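PDB 5TPU: putative uncharacterized protein from Campylobacter jejuni, which is a cupin-fold protein of the WxcM-like family whose function is not established and which binds thymidine-5'-diphosphate. Local coordinates for residues V33-K38 with N59-L64; K38-I43 with L113-D118. The protein carries 3 engineered substitutions. All coordinates share one frame; numbering follows the deposited sequence.

Interaction 1 of 2, residues V33-K38 with N59-L64; sequences VPFEIK and NLEQVL
The Phe35 ring lies against Glu61, with CD2 3.6 Å from CB of Glu61. The two side chains run alongside each other, heading opposite ways. The planes of ring and carboxylate stand 60° apart, so the acid does not stack on the ring. Glu61 O lies over one face of the ring and Val33 CG1, from the same segment as Phe35, over the other, 3.1 Å above the plane. Phe35 reaches this position because its CG lies between its own backbone N and carbonyl carbon (chi1 54°). At the ring edge, near its plane, is Val63 N, 3.9 Å from Phe35 CZ.

In the cupin-type fold of this protein, the contact sets the loop that leads to strand 39-44 against the start of strand 62-68. No direct hydrogen bond joins the two segments. A water bridges them, donating to Pro34 O at 3.2 Å and to Glu61 OE2 at 2.9 Å. Tyr94 of strand 91-95 touches both Pro34 and Phe35. Val63 CG2 also meets Phe35 CE2 at 4.2 Å. The CB of Gln62 points away from the loop; its OE1 is hydrogen-bonded to Arg101.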
loop_
_atom_site.group_PDB
_atom_site.type_symbol
_atom_site.label_atom_id
_atom_site.label_comp_id
_atom_site.label_asym_id
_atom_site.label_seq_id
_atom_site.Cartn_x
_atom_site.Cartn_y
_atom_site.Cartn_z
ATOM N N VAL A 33 -6.204 -5.211 9.671
ATOM C CA VAL A 33 -4.973 -5.962 9.558
ATOM C C VAL A 33 -4.764 -6.485 10.966
ATOM O O VAL A 33 -4.741 -5.666 11.872
ATOM C CB VAL A 33 -3.823 -4.980 9.192
ATOM C CG1 VAL A 33 -2.464 -5.645 9.219
ATOM C CG2 VAL A 33 -4.045 -4.379 7.828
ATOM N N PRO A 34 -4.588 -7.817 11.163
ATOM C CA PRO A 34 -4.422 -8.395 12.508
ATOM C C PRO A 34 -3.033 -8.233 13.075
ATOM O O PRO A 34 -2.562 -9.089 13.797
ATOM C CB PRO A 34 -4.678 -9.897 12.284
ATOM C CG PRO A 34 -4.195 -10.135 10.897
ATOM C CD PRO A 34 -4.520 -8.869 10.127
ATOM N N PHE A 35 -2.356 -7.154 12.715
ATOM C CA PHE A 35 -1.045 -6.873 13.234
ATOM C C PHE A 35 -0.758 -5.376 13.089
ATOM O O PHE A 35 -1.582 -4.609 12.573
ATOM C CB PHE A 35 0.018 -7.741 12.550
ATOM C CG PHE A 35 0.020 -7.653 11.036
ATOM C CD1 PHE A 35 0.599 -6.584 10.385
ATOM C CD2 PHE A 35 -0.536 -8.658 10.267
ATOM C CE1 PHE A 35 0.605 -6.525 8.996
ATOM C CE2 PHE A 35 -0.520 -8.622 8.875
ATOM C CZ PHE A 35 0.044 -7.544 8.234
ATOM N N GLU A 36 0.409 -4.999 13.595
ATOM C CA GLU A 36 1.022 -3.706 13.378
ATOM C C GLU A 36 1.889 -3.669 12.136
ATOM O O GLU A 36 2.859 -4.390 11.984
ATOM C CB GLU A 36 1.876 -3.283 14.595
ATOM C CG GLU A 36 1.099 -2.318 15.477
ATOM C CD GLU A 36 1.645 -2.143 16.872
ATOM O OE1 GLU A 36 2.859 -1.861 17.016
ATOM O OE2 GLU A 36 0.841 -2.256 17.819
ATOM N N ILE A 37 1.550 -2.748 11.268
ATOM C CA ILE A 37 2.257 -2.553 10.025
ATOM C C ILE A 37 3.669 -2.069 10.348
ATOM O O ILE A 37 3.832 -1.056 10.998
ATOM C CB ILE A 37 1.483 -1.523 9.206
ATOM C CG1 ILE A 37 0.134 -2.103 8.800
ATOM C CG2 ILE A 37 2.270 -1.070 7.993
ATOM C CD1 ILE A 37 -0.863 -1.034 8.365
ATOM N N LYS A 38 4.702 -2.794 9.934
ATOM C CA LYS A 38 6.055 -2.234 10.010
ATOM C C LYS A 38 6.643 -1.815 8.651
ATOM O O LYS A 38 7.619 -1.046 8.563
ATOM C CB LYS A 38 6.944 -3.213 10.757
ATOM C CG LYS A 38 6.425 -3.459 12.179
ATOM C CD LYS A 38 7.502 -3.525 13.252
ATOM C CE LYS A 38 6.905 -3.532 14.644
ATOM N NZ LYS A 38 6.164 -2.257 14.825
ATOM N N ASN A 59 7.629 -16.079 11.396
ATOM C CA ASN A 59 6.760 -15.184 12.167
ATOM C C ASN A 59 6.090 -14.053 11.401
ATOM O O ASN A 59 5.165 -13.400 11.896
ATOM C CB ASN A 59 7.520 -14.589 13.339
ATOM C CG ASN A 59 7.297 -15.390 14.605
ATOM O OD1 ASN A 59 6.687 -14.915 15.574
ATOM N ND2 ASN A 59 7.692 -16.652 14.554
ATOM N N LEU A 60 6.547 -13.855 10.175
ATOM C CA LEU A 60 6.063 -12.745 9.373
ATOM C C LEU A 60 4.623 -12.996 8.938
ATOM O O LEU A 60 4.271 -14.052 8.351
ATOM C CB LEU A 60 6.979 -12.554 8.159
ATOM C CG LEU A 60 6.561 -11.463 7.155
ATOM C CD1 LEU A 60 6.653 -10.103 7.803
ATOM C CD2 LEU A 60 7.407 -11.572 5.882
ATOM N N GLU A 61 3.811 -11.989 9.219
ATOM C CA GLU A 61 2.463 -11.908 8.676
ATOM C C GLU A 61 2.352 -10.827 7.626
ATOM O O GLU A 61 3.026 -9.786 7.735
ATOM C CB GLU A 61 1.507 -11.566 9.791
ATOM C CG GLU A 61 1.490 -12.638 10.885
ATOM C CD GLU A 61 0.615 -12.194 12.031
ATOM O OE1 GLU A 61 -0.638 -12.310 11.975
ATOM O OE2 GLU A 61 1.216 -11.668 12.965
ATOM N N GLN A 62 1.476 -11.073 6.653
ATOM C CA GLN A 62 1.213 -10.131 5.567
ATOM C C GLN A 62 -0.260 -10.021 5.174
ATOM O O GLN A 62 -1.043 -10.961 5.327
ATOM C CB GLN A 62 1.999 -10.535 4.314
ATOM C CG GLN A 62 3.519 -10.523 4.439
ATOM C CD GLN A 62 4.147 -11.493 3.447
ATOM O OE1 GLN A 62 3.864 -12.696 3.470
ATOM N NE2 GLN A 62 4.929 -10.973 2.541
ATOM N N VAL A 63 -0.626 -8.886 4.591
ATOM C CA VAL A 63 -1.860 -8.817 3.812
ATOM C C VAL A 63 -1.556 -8.407 2.399
ATOM O O VAL A 63 -0.938 -7.370 2.202
ATOM C CB VAL A 63 -2.859 -7.855 4.448
ATOM C CG1 VAL A 63 -4.017 -7.579 3.496
ATOM C CG2 VAL A 63 -3.320 -8.434 5.766
ATOM N N LEU A 64 -1.997 -9.216 1.444
ATOM C CA LEU A 64 -1.761 -9.007 -0.001
ATOM C C LEU A 64 -2.986 -8.415 -0.661
ATOM O O LEU A 64 -4.069 -8.993 -0.521
ATOM C CB LEU A 64 -1.444 -10.339 -0.707
ATOM C CG LEU A 64 0.014 -10.828 -0.646
ATOM C CD1 LEU A 64 0.490 -10.935 0.792
ATOM C CD2 LEU A 64 0.147 -12.156 -1.351
HETATM O O HOH W 1 0.236 -9.942 15.087
#

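Interaction 2 of 2, residues K38-I43 with L113-D118; sequences KRVYYI and LVLASD. With TYD (thymidine-5'-diphosphate), chain E.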
loop_
_atom_site.group_PDB
_atom_site.type_symbol
_atom_site.label_atom_id
_atom_site.label_comp_id
_atom_site.label_asym_id
_atom_site.label_seq_id
_atom_site.Cartn_x
_atom_site.Cartn_y
_atom_site.Cartn_z
ATOM N N LYS A 38 4.702 -2.794 9.934
ATOM C CA LYS A 38 6.055 -2.234 10.010
ATOM C C LYS A 38 6.643 -1.815 8.651
ATOM O O LYS A 38 7.619 -1.046 8.563
ATOM C CB LYS A 38 6.944 -3.213 10.757
ATOM C CG LYS A 38 6.425 -3.459 12.179
ATOM C CD LYS A 38 7.502 -3.525 13.252
ATOM C CE LYS A 38 6.905 -3.532 14.644
ATOM N NZ LYS A 38 6.164 -2.257 14.825
ATOM N N ARG A 39 5.999 -2.301 7.594
ATOM C CA ARG A 39 6.570 -2.299 6.263
ATOM C C ARG A 39 5.409 -2.402 5.278
ATOM O O ARG A 39 4.423 -3.103 5.498
ATOM C CB ARG A 39 7.591 -3.428 6.088
ATOM C CG ARG A 39 7.991 -3.647 4.641
ATOM C CD ARG A 39 9.021 -4.758 4.378
ATOM N NE ARG A 39 8.829 -5.957 5.201
ATOM C CZ ARG A 39 9.042 -7.193 4.792
ATOM N NH1 ARG A 39 8.860 -8.195 5.639
ATOM N NH2 ARG A 39 9.441 -7.460 3.555
ATOM N N VAL A 40 5.500 -1.608 4.222
ATOM C CA VAL A 40 4.581 -1.717 3.124
ATOM C C VAL A 40 5.503 -1.873 1.942
ATOM O O VAL A 40 6.515 -1.182 1.793
ATOM C CB VAL A 40 3.693 -0.460 3.009
ATOM C CG1 VAL A 40 2.868 -0.507 1.739
ATOM C CG2 VAL A 40 2.765 -0.349 4.196
ATOM N N TYR A 41 5.193 -2.826 1.096
ATOM C CA TYR A 41 5.917 -2.906 -0.158
ATOM C C TYR A 41 4.987 -3.233 -1.311
ATOM O O TYR A 41 3.857 -3.713 -1.105
ATOM C CB TYR A 41 7.063 -3.921 -0.026
ATOM C CG TYR A 41 6.709 -5.383 0.124
ATOM C CD1 TYR A 41 6.609 -6.197 -0.986
ATOM C CD2 TYR A 41 6.532 -5.974 1.389
ATOM C CE1 TYR A 41 6.308 -7.531 -0.849
ATOM C CE2 TYR A 41 6.254 -7.342 1.530
ATOM C CZ TYR A 41 6.161 -8.103 0.405
ATOM O OH TYR A 41 5.880 -9.433 0.431
ATOM N N TYR A 42 5.444 -2.927 -2.522
ATOM C CA TYR A 42 4.614 -3.179 -3.674
ATOM C C TYR A 42 5.450 -3.637 -4.812
ATOM O O TYR A 42 6.634 -3.313 -4.882
ATOM C CB TYR A 42 3.679 -2.015 -3.986
ATOM C CG TYR A 42 4.333 -0.726 -4.070
ATOM C CD1 TYR A 42 4.705 -0.196 -5.308
ATOM C CD2 TYR A 42 4.653 -0.017 -2.912
ATOM C CE1 TYR A 42 5.393 1.008 -5.396
ATOM C CE2 TYR A 42 5.319 1.209 -2.985
ATOM C CZ TYR A 42 5.688 1.730 -4.216
ATOM O OH TYR A 42 6.374 2.944 -4.284
ATOM N N ILE A 43 4.853 -4.501 -5.619
ATOM C CA ILE A 43 5.481 -5.114 -6.774
ATOM C C ILE A 43 4.675 -4.731 -8.005
ATOM O O ILE A 43 3.453 -4.732 -7.993
ATOM C CB ILE A 43 5.555 -6.626 -6.637
ATOM C CG1 ILE A 43 6.371 -7.009 -5.412
ATOM C CG2 ILE A 43 6.227 -7.241 -7.833
ATOM C CD1 ILE A 43 6.236 -8.444 -4.954
ATOM N N LEU A 113 0.135 -4.913 -3.745
ATOM C CA LEU A 113 0.395 -4.231 -2.513
ATOM C C LEU A 113 0.459 -5.228 -1.358
ATOM O O LEU A 113 -0.385 -6.144 -1.247
ATOM C CB LEU A 113 -0.688 -3.201 -2.246
ATOM C CG LEU A 113 -0.511 -2.432 -0.923
ATOM C CD1 LEU A 113 0.717 -1.545 -1.008
ATOM C CD2 LEU A 113 -1.749 -1.585 -0.652
ATOM N N VAL A 114 1.488 -5.078 -0.535
ATOM C CA VAL A 114 1.702 -5.976 0.606
ATOM C C VAL A 114 1.959 -5.177 1.836
ATOM O O VAL A 114 2.797 -4.309 1.813
ATOM C CB VAL A 114 2.835 -6.987 0.417
ATOM C CG1 VAL A 114 2.932 -7.834 1.666
ATOM C CG2 VAL A 114 2.593 -7.864 -0.792
ATOM N N LEU A 115 1.159 -5.449 2.873
ATOM C CA LEU A 115 1.301 -4.880 4.207
ATOM C C LEU A 115 1.983 -5.971 5.031
ATOM O O LEU A 115 1.531 -7.113 5.034
ATOM C CB LEU A 115 -0.082 -4.552 4.773
ATOM C CG LEU A 115 -0.780 -3.201 4.433
ATOM C CD1 LEU A 115 -0.457 -2.568 3.091
ATOM C CD2 LEU A 115 -2.304 -3.249 4.571
ATOM N N ALA A 116 3.104 -5.669 5.678
ATOM C CA ALA A 116 3.860 -6.688 6.421
ATOM C C ALA A 116 3.987 -6.391 7.914
ATOM O O ALA A 116 4.182 -5.241 8.321
ATOM C CB ALA A 116 5.227 -6.801 5.815
ATOM N N SER A 117 3.877 -7.425 8.740
ATOM C CA SER A 117 4.000 -7.259 10.189
ATOM C C SER A 117 5.412 -6.934 10.687
ATOM O O SER A 117 5.590 -6.608 11.848
ATOM C CB SER A 117 3.586 -8.554 10.856
ATOM O OG SER A 117 4.430 -9.628 10.466
ATOM N N ASP A 118 6.430 -7.079 9.845
ATOM C CA ASP A 118 7.787 -6.876 10.320
ATOM C C ASP A 118 8.676 -6.434 9.170
ATOM O O ASP A 118 8.295 -6.522 7.965
ATOM C CB ASP A 118 8.287 -8.161 11.005
ATOM C CG ASP A 118 9.499 -7.929 11.962
ATOM O OD1 ASP A 118 9.879 -6.798 12.330
ATOM O OD2 ASP A 118 10.121 -8.936 12.295
HETATM P PA TYD E . 11.473 -11.287 -3.161
HETATM O O1A TYD E . 10.906 -11.669 -4.499
HETATM O O2A TYD E . 10.664 -11.174 -1.923
HETATM O O3A TYD E . 12.729 -12.175 -2.715
HETATM P PB TYD E . 13.659 -13.091 -3.670
HETATM O O1B TYD E . 14.939 -13.129 -2.818
HETATM O O2B TYD E . 13.846 -12.291 -4.924
HETATM O O3B TYD E . 12.869 -14.347 -3.844
HETATM O "O5'" TYD E . 11.907 -9.777 -3.276
HETATM C "C5'" TYD E . 12.373 -9.245 -4.511
HETATM C "C4'" TYD E . 13.565 -8.366 -4.246
HETATM O "O4'" TYD E . 13.287 -7.310 -3.321
HETATM C "C3'" TYD E . 14.670 -9.164 -3.623
HETATM O "O3'" TYD E . 15.837 -8.796 -4.383
HETATM C "C2'" TYD E . 14.624 -8.807 -2.126
HETATM C "C1'" TYD E . 14.065 -7.408 -2.177
HETATM N N1 TYD E . 13.150 -7.016 -1.141
HETATM C C2 TYD E . 13.420 -5.837 -0.412
HETATM O O2 TYD E . 14.450 -5.153 -0.673
HETATM N N3 TYD E . 12.577 -5.439 0.551
HETATM C C4 TYD E . 11.444 -6.112 0.848
HETATM O O4 TYD E . 10.683 -5.684 1.744
HETATM C C5 TYD E . 11.140 -7.325 0.073
HETATM C C5M TYD E . 9.921 -8.142 0.313
HETATM C C6 TYD E . 12.016 -7.722 -0.923
#
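Arg39 and Asp118 meet beside an antiparallel strand pair, 39-43 with 113-116, in the cupin-type sheet. Two residues, Lys38 and Arg39, sit across from the single Ala116, which makes a classic beta bulge. The bulge is closed by Lys38 N to Ala116 O (3.0 Å) and Ala116 N to Arg39 O (2.9 Å). Further along, Tyr41 and Val114 form a hydrogen-bonded pair, each N-H going to the other's carbonyl oxygen. Val114 O also has Val40 CA 3.4 Å away, in a CA-H...O contact. Ser117 OG is hydrogen-bonded to Glu61 N.

The Arg39 guanidinium is held side-on. Arg39 NE and NH1 both donate to Asp118 O, each at 2.9 Å, and that oxygen lies in the guanidinium plane. The NE bond lies in the carbonyl plane, whereas NH1 approaches from above it. The Arg39 chain runs extended and then bends at chi3 (39°), which turns the group toward the bound thymidine-5'-diphosphate. There Arg39 NH2 donates to O4 of the ligand at 2.8 Å. These bonds use all three guanidinium nitrogens and should fix the rotation of the group. Ala116 CB lies over one of its faces. Arg52, Tyr125 and Arg127 of the same chain, and Arg21 of the second subunit, also hydrogen-bond to the ligand.

On the opposite side of the sheet, Val40 CG1 packs on Leu113 CD1 at 3.6 Å. The outer edge of strand 39-43 pairs antiparallel with a strand of the second subunit, so the sheet runs on across the interface. Tyr42 OH is hydrogen-bonded to Pro89 O of that subunit.

The Tyr41 ring lies between valine and ligand. Val114 CB makes a CH-pi contact 3.6 Å from the ring centroid, and the ligand methyl C5M sits over the centre of the opposite face.

In the fold
Both interactions are largely buried, and both reach the same sheet, where strands 62-68 and 111-116 are neighbours. Interaction 1 packs the loop before strand 39-44 against the start of strand 62-68, with Pro34 exposed. It relies on an aromatic side chain and a water. Interaction 2 is a strand pair held by backbone hydrogen bonds, plus an arginine that grips a backbone oxygen beyond the strand end. It supplies Arg39 and Tyr41 to the ligand pocket. Lys38 lies in both ranges but meets the partner segment only in interaction 2. Glu61 O and Ser117 N, 2.7 Å apart, probably hydrogen-bond. Strand 39-44 pairs with the second subunit; in 33-38, Ile37 and Lys38 reach it.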